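Local coordinates for conjugal transfer protein TRWB (Escherichia coli, PDB 1E9R) that serves as a coupling protein in bacterial conjugation, a hexameric P-loop protein resembling ring helicases and F1-ATPase that probably drives DNA transfer with ATP, at residues 66-71 and 418-423; 62-67 and 400-405; 56-61 and 310-315. All blocks are in the same frame, centred on the assembly; numbering follows the deposited sequence.

Contact 1 (66-71 and 418-423); sequences KSVLLR and VPLEIK. With SO4 (sulfate ion), chain I.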
loop_
_atom_site.group_PDB
_atom_site.type_symbol
_atom_site.label_atom_id
_atom_site.label_comp_id
_atom_site.label_asym_id
_atom_site.label_seq_id
_atom_site.Cartn_x
_atom_site.Cartn_y
_atom_site.Cartn_z
ATOM N N LYS B 66 -23.901 21.815 11.692
ATOM C CA LYS B 66 -24.368 20.467 12.017
ATOM C C LYS B 66 -25.188 20.403 13.311
ATOM O O LYS B 66 -26.234 19.747 13.367
ATOM C CB LYS B 66 -23.175 19.504 12.129
ATOM C CG LYS B 66 -22.350 19.354 10.857
ATOM C CD LYS B 66 -21.271 18.288 11.009
ATOM C CE LYS B 66 -20.217 18.696 12.022
ATOM N NZ LYS B 66 -19.407 19.841 11.563
ATOM N N SER B 67 -24.703 21.079 14.351
ATOM C CA SER B 67 -25.377 21.093 15.646
ATOM C C SER B 67 -26.730 21.781 15.543
ATOM O O SER B 67 -27.704 21.347 16.165
ATOM C CB SER B 67 -24.514 21.806 16.694
ATOM O OG SER B 67 -24.312 23.171 16.355
ATOM N N VAL B 68 -26.791 22.859 14.766
ATOM C CA VAL B 68 -28.048 23.575 14.591
ATOM C C VAL B 68 -29.058 22.624 13.970
ATOM O O VAL B 68 -30.188 22.522 14.438
ATOM C CB VAL B 68 -27.895 24.801 13.664
ATOM C CG1 VAL B 68 -29.260 25.387 13.352
ATOM C CG2 VAL B 68 -27.020 25.850 14.322
ATOM N N LEU B 69 -28.636 21.914 12.924
ATOM C CA LEU B 69 -29.511 20.970 12.226
ATOM C C LEU B 69 -29.961 19.839 13.127
ATOM O O LEU B 69 -31.141 19.488 13.134
ATOM C CB LEU B 69 -28.814 20.398 10.987
ATOM C CG LEU B 69 -29.697 19.629 9.998
ATOM C CD1 LEU B 69 -28.990 19.546 8.666
ATOM C CD2 LEU B 69 -30.019 18.242 10.520
ATOM N N LEU B 70 -29.028 19.254 13.875
ATOM C CA LEU B 70 -29.380 18.171 14.789
ATOM C C LEU B 70 -30.324 18.662 15.881
ATOM O O LEU B 70 -31.233 17.937 16.289
ATOM C CB LEU B 70 -28.138 17.569 15.447
ATOM C CG LEU B 70 -27.544 16.351 14.749
ATOM C CD1 LEU B 70 -26.941 16.779 13.416
ATOM C CD2 LEU B 70 -26.497 15.710 15.652
ATOM N N ARG B 71 -30.100 19.890 16.353
ATOM C CA ARG B 71 -30.937 20.484 17.399
ATOM C C ARG B 71 -32.379 20.596 16.889
ATOM O O ARG B 71 -33.333 20.216 17.575
ATOM C CB ARG B 71 -30.402 21.868 17.785
ATOM C CG ARG B 71 -30.781 22.303 19.198
ATOM C CD ARG B 71 -30.139 23.634 19.569
ATOM N NE ARG B 71 -28.681 23.572 19.491
ATOM C CZ ARG B 71 -27.935 24.439 18.810
ATOM N NH1 ARG B 71 -28.518 25.431 18.150
ATOM N NH2 ARG B 71 -26.610 24.316 18.781
ATOM N N VAL B 418 -31.102 24.427 0.867
ATOM C CA VAL B 418 -31.954 25.106 1.828
ATOM C C VAL B 418 -31.127 25.756 2.930
ATOM O O VAL B 418 -30.039 25.290 3.255
ATOM C CB VAL B 418 -32.940 24.093 2.466
ATOM C CG1 VAL B 418 -33.702 24.732 3.605
ATOM C CG2 VAL B 418 -33.908 23.596 1.421
ATOM N N PRO B 419 -31.619 26.864 3.499
ATOM C CA PRO B 419 -30.859 27.506 4.567
ATOM C C PRO B 419 -31.291 26.977 5.938
ATOM O O PRO B 419 -32.439 26.554 6.133
ATOM C CB PRO B 419 -31.199 28.973 4.384
ATOM C CG PRO B 419 -32.630 28.893 4.006
ATOM C CD PRO B 419 -32.642 27.785 2.972
ATOM N N LEU B 420 -30.344 26.981 6.868
ATOM C CA LEU B 420 -30.577 26.553 8.236
ATOM C C LEU B 420 -30.939 27.793 9.033
ATOM O O LEU B 420 -30.346 28.861 8.852
ATOM C CB LEU B 420 -29.314 25.942 8.832
ATOM C CG LEU B 420 -29.146 24.440 8.668
ATOM C CD1 LEU B 420 -27.854 23.987 9.339
ATOM C CD2 LEU B 420 -30.351 23.740 9.293
ATOM N N GLU B 421 -31.909 27.646 9.921
ATOM C CA GLU B 421 -32.359 28.755 10.748
ATOM C C GLU B 421 -31.873 28.550 12.171
ATOM O O GLU B 421 -32.158 27.513 12.774
ATOM C CB GLU B 421 -33.883 28.802 10.716
ATOM C CG GLU B 421 -34.498 27.398 10.691
ATOM C CD GLU B 421 -35.936 27.378 10.194
ATOM O OE1 GLU B 421 -36.529 28.473 10.040
ATOM O OE2 GLU B 421 -36.467 26.262 9.960
ATOM N N ILE B 422 -31.136 29.518 12.711
ATOM C CA ILE B 422 -30.653 29.382 14.081
ATOM C C ILE B 422 -31.786 29.699 15.056
ATOM O O ILE B 422 -31.845 30.797 15.613
ATOM C CB ILE B 422 -29.466 30.331 14.383
ATOM C CG1 ILE B 422 -28.342 30.107 13.373
ATOM C CG2 ILE B 422 -28.942 30.070 15.795
ATOM C CD1 ILE B 422 -27.081 30.882 13.684
ATOM N N LYS B 423 -32.691 28.745 15.255
ATOM C CA LYS B 423 -33.794 28.962 16.176
ATOM C C LYS B 423 -33.226 29.124 17.583
ATOM O O LYS B 423 -32.198 28.536 17.925
ATOM C CB LYS B 423 -34.778 27.791 16.142
ATOM C CG LYS B 423 -36.048 28.062 16.939
ATOM C CD LYS B 423 -37.043 26.917 16.865
ATOM C CE LYS B 423 -38.392 27.303 17.479
ATOM N NZ LYS B 423 -38.305 27.703 18.913
HETATM S S SO4 I . -21.020 22.845 13.411
HETATM O O1 SO4 I . -21.347 24.193 12.931
HETATM O O2 SO4 I . -22.157 22.346 14.210
HETATM O O3 SO4 I . -20.775 21.955 12.257
HETATM O O4 SO4 I . -19.812 22.916 14.249
HETATM O O HOH W 1 -30.743 26.433 17.323
#
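An apolar, partly buried contact sets V68 and L69, on the first turn of the helix that follows what looks like a Walker A P-loop, against L420 and the backbone of E421 and I422, just past the end of strand 415-419. A helix of the nucleotide-binding domain is thus laid beside a chain leaving the edge region of the mixed sheet; no direct hydrogen bond joins the two segments. L420 and L69 form the buried part. The two methyls of L420 straddle CB of L69, CD2 at 4.0 Å from that atom and CD1 at 4.1 Å, so the leucine meets the helix with its forked end, while E72 and A43 also line its surroundings. V68 points its CB at segment 418-423 and works nearer the surface. Its CG1, anti to the backbone N (chi1 172°), is carried out to the E421-I422 peptide, 3.6 Å from O of E421. That carbonyl belongs to an inverse gamma turn centred on I422, closed by a weak bond from K423 N, and the turn swings the chain past the helix.

The helix N-terminus holds a sulfate, probably from the crystallisation liquor, where a nucleotide phosphate would be expected. N of S67 gives O2 of the ion a nearly straight bond (2.8 Å, N-H...O 171°), and N of K66 reaches O3. The K66 chain bends at its last two torsions and curls back, bringing NZ to 2.6 Å from O3; NZ also bonds G60 O. About one turn further along the helix, R71 pairs through NE with D92, and its guanidinium edge meets an in-plane water, with NH1 2.6 Å from the water oxygen, which in turn donates to O of K423 at 2.6 Å.

Contact 2 (62-67 and 400-405); sequences TGTGKS and LPDLTA. With SO4 (sulfate ion), chain I.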
loop_
_atom_site.group_PDB
_atom_site.type_symbol
_atom_site.label_atom_id
_atom_site.label_comp_id
_atom_site.label_asym_id
_atom_site.label_seq_id
_atom_site.Cartn_x
_atom_site.Cartn_y
_atom_site.Cartn_z
ATOM N N THR B 62 -16.280 22.111 10.287
ATOM C CA THR B 62 -16.580 22.817 11.536
ATOM C C THR B 62 -17.290 24.131 11.270
ATOM O O THR B 62 -16.952 24.839 10.326
ATOM C CB THR B 62 -15.306 23.184 12.339
ATOM O OG1 THR B 62 -14.432 22.058 12.411
ATOM C CG2 THR B 62 -15.679 23.607 13.755
ATOM N N GLY B 63 -18.260 24.460 12.116
ATOM C CA GLY B 63 -18.972 25.714 11.967
ATOM C C GLY B 63 -20.012 25.785 10.867
ATOM O O GLY B 63 -20.705 26.788 10.755
ATOM N N THR B 64 -20.145 24.737 10.061
ATOM C CA THR B 64 -21.123 24.756 8.983
ATOM C C THR B 64 -22.580 24.673 9.447
ATOM O O THR B 64 -23.489 24.952 8.670
ATOM C CB THR B 64 -20.850 23.636 7.958
ATOM O OG1 THR B 64 -20.745 22.373 8.623
ATOM C CG2 THR B 64 -19.566 23.916 7.215
ATOM N N GLY B 65 -22.805 24.288 10.701
ATOM C CA GLY B 65 -24.165 24.207 11.220
ATOM C C GLY B 65 -24.744 22.839 11.576
ATOM O O GLY B 65 -25.958 22.715 11.757
ATOM N N LYS B 66 -23.901 21.815 11.692
ATOM C CA LYS B 66 -24.368 20.467 12.017
ATOM C C LYS B 66 -25.188 20.403 13.311
ATOM O O LYS B 66 -26.234 19.747 13.367
ATOM C CB LYS B 66 -23.175 19.504 12.129
ATOM C CG LYS B 66 -22.350 19.354 10.857
ATOM C CD LYS B 66 -21.271 18.288 11.009
ATOM C CE LYS B 66 -20.217 18.696 12.022
ATOM N NZ LYS B 66 -19.407 19.841 11.563
ATOM N N SER B 67 -24.703 21.079 14.351
ATOM C CA SER B 67 -25.377 21.093 15.646
ATOM C C SER B 67 -26.730 21.781 15.543
ATOM O O SER B 67 -27.704 21.347 16.165
ATOM C CB SER B 67 -24.514 21.806 16.694
ATOM O OG SER B 67 -24.312 23.171 16.355
ATOM N N LEU B 400 -19.948 27.446 -0.278
ATOM C CA LEU B 400 -21.240 27.406 0.386
ATOM C C LEU B 400 -21.214 28.293 1.614
ATOM O O LEU B 400 -20.328 28.149 2.463
ATOM C CB LEU B 400 -21.560 25.989 0.842
ATOM C CG LEU B 400 -22.760 25.269 0.242
ATOM C CD1 LEU B 400 -23.149 24.155 1.181
ATOM C CD2 LEU B 400 -23.927 26.209 0.078
ATOM N N PRO B 401 -22.162 29.245 1.722
ATOM C CA PRO B 401 -22.150 30.101 2.918
ATOM C C PRO B 401 -22.548 29.213 4.092
ATOM O O PRO B 401 -23.209 28.189 3.900
ATOM C CB PRO B 401 -23.191 31.172 2.594
ATOM C CG PRO B 401 -24.143 30.464 1.671
ATOM C CD PRO B 401 -23.214 29.664 0.776
ATOM N N ASP B 402 -22.138 29.573 5.299
ATOM C CA ASP B 402 -22.481 28.734 6.437
ATOM C C ASP B 402 -23.979 28.750 6.714
ATOM O O ASP B 402 -24.683 29.676 6.318
ATOM C CB ASP B 402 -21.664 29.150 7.667
ATOM C CG ASP B 402 -20.260 28.529 7.668
ATOM O OD1 ASP B 402 -19.617 28.490 6.590
ATOM O OD2 ASP B 402 -19.794 28.082 8.742
ATOM N N LEU B 403 -24.464 27.708 7.379
ATOM C CA LEU B 403 -25.879 27.576 7.683
ATOM C C LEU B 403 -26.674 27.363 6.406
ATOM O O LEU B 403 -27.809 27.800 6.278
ATOM C CB LEU B 403 -26.392 28.804 8.423
ATOM C CG LEU B 403 -25.918 28.900 9.870
ATOM C CD1 LEU B 403 -26.460 30.179 10.483
ATOM C CD2 LEU B 403 -26.386 27.679 10.651
ATOM N N THR B 404 -26.049 26.697 5.449
ATOM C CA THR B 404 -26.697 26.367 4.193
ATOM C C THR B 404 -26.458 24.870 3.987
ATOM O O THR B 404 -25.340 24.367 4.186
ATOM C CB THR B 404 -26.103 27.158 3.030
ATOM O OG1 THR B 404 -26.132 28.550 3.352
ATOM C CG2 THR B 404 -26.911 26.919 1.763
ATOM N N ALA B 405 -27.507 24.155 3.599
ATOM C CA ALA B 405 -27.390 22.719 3.413
ATOM C C ALA B 405 -28.076 22.159 2.185
ATOM O O ALA B 405 -29.064 22.699 1.696
ATOM C CB ALA B 405 -27.922 22.000 4.647
HETATM S S SO4 I . -21.020 22.845 13.411
HETATM O O1 SO4 I . -21.347 24.193 12.931
HETATM O O2 SO4 I . -22.157 22.346 14.210
HETATM O O3 SO4 I . -20.775 21.955 12.257
HETATM O O4 SO4 I . -19.812 22.916 14.249
#
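D402 and L403 press against the outer side of the loop 62-67, whose inner side wraps the sulfate. D402 leaves the backbone with CG anti to its carbonyl carbon (chi1 -83°), which brings the carboxylate back over the loop. Its CB stands 4.0 Å from O of G63, CG comes nearer to the same oxygen and lies 4.1 Å from CA of T64, and at the tip OD2 is 2.6 Å from G63 O. The firm partner of OD2 is R54 of the second subunit, a salt bridge that places the carboxylate at a subunit boundary; OD1 has a weak, long ion pair with R338 of that subunit.

One backbone bond ties the segments together: N of L403 donates to O of T64 at 3.2 Å, arriving above the carbonyl plane and 44° out of it. L403 itself turns its CB away, yet its CD2 returns to 4.2 Å from CA of G65. G65, without a side chain, lets the methyl come this close, and its phi of 113° suits a glycine. T64 directs its CB away from L403 and bonds through OG1 to A61 O, while T404 OG1 braces the other segment on P401 O.

On the inner side, G65 N reaches sulfate O1 at 2.7 Å and G63 N reaches O4 at 3.1 Å. With G65 as the N-cap, backbone amides of G63, G65, K66 and S67 converging on a tetrahedral anion fit the phosphate-binding arrangement of a P-loop (Walker A motif), consistent with the P-loop NTPase family.

Contact 3 (56-61 and 310-315); sequences LLVNGA and RVVAGL
L56 to N59 run alongside V312 to L315 as neighbouring parallel strands, their axes 4.7 Å apart and inclined by 20°. The backbones alternate as donors and acceptors, from L56 N to V311 O at one end to G60 N on L315 O at the other; the straightest of these bonds is V58 N to A313 O (2.8 Å, 176°).

Side chains of paired residues leave on the same face, and each face is knit differently. On the face with L56 and V58, V312 CG1 sits between two neighbours, 4.2 Å from L56 CD2 and 4.3 Å from V58 CG2. G314, paired with V58, adds no bump there, and L70 and L73 of helix 66-79 cover the V58-V312 surface. On the other face L57 leans across the strand boundary: with CG anti to its backbone N (chi1 -175°), CD1 settles into the low place over A313, 3.6 Å from its O and beside its small CB, and abuts L315 CB at 4.1 Å. F337 backs both L57 and A313.

At the C-terminal end N59 turns its amide over the neighbouring strand. ND2 bonds L315 O at 2.6 Å with that oxygen nearly in the amide plane, while G60 N takes the same oxygen from the opposite face of its carbonyl plane. Two donors thus grip one acceptor, while the L315 side chain lies beside ND2. The strand then passes into the loop that carries the sulfate. Parallel central strands, with a phosphate-binding loop springing from the C-terminal end of one, are the hallmark of the P-loop NTPase fold.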
loop_
_atom_site.group_PDB
_atom_site.type_symbol
_atom_site.label_atom_id
_atom_site.label_comp_id
_atom_site.label_asym_id
_atom_site.label_seq_id
_atom_site.Cartn_x
_atom_site.Cartn_y
_atom_site.Cartn_z
ATOM N N LEU B 56 -29.942 9.194 8.931
ATOM C CA LEU B 56 -29.469 10.428 8.333
ATOM C C LEU B 56 -28.039 10.770 8.720
ATOM O O LEU B 56 -27.692 10.815 9.908
ATOM C CB LEU B 56 -30.370 11.583 8.772
ATOM C CG LEU B 56 -30.033 12.961 8.199
ATOM C CD1 LEU B 56 -30.418 12.995 6.728
ATOM C CD2 LEU B 56 -30.786 14.047 8.953
ATOM N N LEU B 57 -27.220 11.038 7.708
ATOM C CA LEU B 57 -25.828 11.407 7.919
ATOM C C LEU B 57 -25.674 12.893 7.608
ATOM O O LEU B 57 -25.955 13.324 6.504
ATOM C CB LEU B 57 -24.927 10.567 7.010
ATOM C CG LEU B 57 -23.420 10.744 7.200
ATOM C CD1 LEU B 57 -23.036 10.443 8.640
ATOM C CD2 LEU B 57 -22.682 9.811 6.270
ATOM N N VAL B 58 -25.254 13.683 8.592
ATOM C CA VAL B 58 -25.073 15.124 8.400
ATOM C C VAL B 58 -23.590 15.433 8.259
ATOM O O VAL B 58 -22.866 15.514 9.245
ATOM C CB VAL B 58 -25.637 15.922 9.588
ATOM C CG1 VAL B 58 -25.484 17.395 9.334
ATOM C CG2 VAL B 58 -27.090 15.571 9.793
ATOM N N ASN B 59 -23.155 15.628 7.020
ATOM C CA ASN B 59 -21.748 15.865 6.700
ATOM C C ASN B 59 -21.399 17.346 6.474
ATOM O O ASN B 59 -22.021 18.028 5.660
ATOM C CB ASN B 59 -21.404 15.027 5.455
ATOM C CG ASN B 59 -19.912 14.873 5.228
ATOM O OD1 ASN B 59 -19.494 14.537 4.129
ATOM N ND2 ASN B 59 -19.104 15.098 6.259
ATOM N N GLY B 60 -20.397 17.839 7.196
ATOM C CA GLY B 60 -19.998 19.225 7.048
ATOM C C GLY B 60 -18.826 19.603 7.932
ATOM O O GLY B 60 -18.681 19.078 9.035
ATOM N N ALA B 61 -17.992 20.520 7.446
ATOM C CA ALA B 61 -16.824 20.985 8.190
ATOM C C ALA B 61 -17.251 21.724 9.461
ATOM O O ALA B 61 -18.440 21.941 9.687
ATOM C CB ALA B 61 -15.980 21.899 7.307
ATOM N N ARG B 310 -33.885 5.150 14.888
ATOM C CA ARG B 310 -33.658 6.221 13.931
ATOM C C ARG B 310 -32.388 6.916 14.371
ATOM O O ARG B 310 -32.367 7.562 15.420
ATOM C CB ARG B 310 -34.820 7.211 13.960
ATOM C CG ARG B 310 -36.150 6.590 13.585
ATOM C CD ARG B 310 -37.299 7.329 14.247
ATOM N NE ARG B 310 -38.555 7.165 13.519
ATOM C CZ ARG B 310 -39.204 6.015 13.369
ATOM N NH1 ARG B 310 -38.727 4.896 13.907
ATOM N NH2 ARG B 310 -40.342 5.994 12.680
ATOM N N VAL B 311 -31.331 6.786 13.572
ATOM C CA VAL B 311 -30.052 7.406 13.909
ATOM C C VAL B 311 -29.725 8.642 13.073
ATOM O O VAL B 311 -29.932 8.660 11.859
ATOM C CB VAL B 311 -28.883 6.397 13.762
ATOM C CG1 VAL B 311 -27.567 7.037 14.224
ATOM C CG2 VAL B 311 -29.196 5.130 14.559
ATOM N N VAL B 312 -29.226 9.674 13.741
ATOM C CA VAL B 312 -28.829 10.911 13.079
ATOM C C VAL B 312 -27.421 11.145 13.578
ATOM O O VAL B 312 -27.201 11.307 14.777
ATOM C CB VAL B 312 -29.720 12.098 13.490
ATOM C CG1 VAL B 312 -29.243 13.367 12.808
ATOM C CG2 VAL B 312 -31.170 11.811 13.124
ATOM N N ALA B 313 -26.464 11.144 12.660
ATOM C CA ALA B 313 -25.072 11.319 13.043
ATOM C C ALA B 313 -24.393 12.436 12.284
ATOM O O ALA B 313 -24.563 12.576 11.079
ATOM C CB ALA B 313 -24.303 10.002 12.835
ATOM N N GLY B 314 -23.630 13.243 13.007
ATOM C CA GLY B 314 -22.899 14.323 12.377
ATOM C C GLY B 314 -21.533 13.764 12.024
ATOM O O GLY B 314 -21.052 12.845 12.697
ATOM N N LEU B 315 -20.908 14.302 10.978
ATOM C CA LEU B 315 -19.587 13.842 10.548
ATOM C C LEU B 315 -18.835 15.013 9.957
ATOM O O LEU B 315 -19.169 15.452 8.865
ATOM C CB LEU B 315 -19.717 12.752 9.479
ATOM C CG LEU B 315 -18.404 12.153 8.960
ATOM C CD1 LEU B 315 -17.729 11.391 10.092
ATOM C CD2 LEU B 315 -18.669 11.225 7.778
#

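How the contacts relate
Contact 3 is the core of the set, every touching residue buried and both strands central in the mixed sheet; contacts 1 and 2 are partly buried nearer its edge. Their chemistry follows: backbone hydrogen bonds and close aliphatic packing in contact 3, side-chain packing without a direct bond in contact 1, and in contact 2 a single backbone bond plus a carboxylate turned to a second subunit. Contacts 1 and 2 share K66, S67 and the sulfate, and their second segments lie on adjacent antiparallel strands, bonded A405 N to V418 O, with L420 N to L403 O just beyond the strand ends. K66 links both to contact 3, its NZ bonding G60 O.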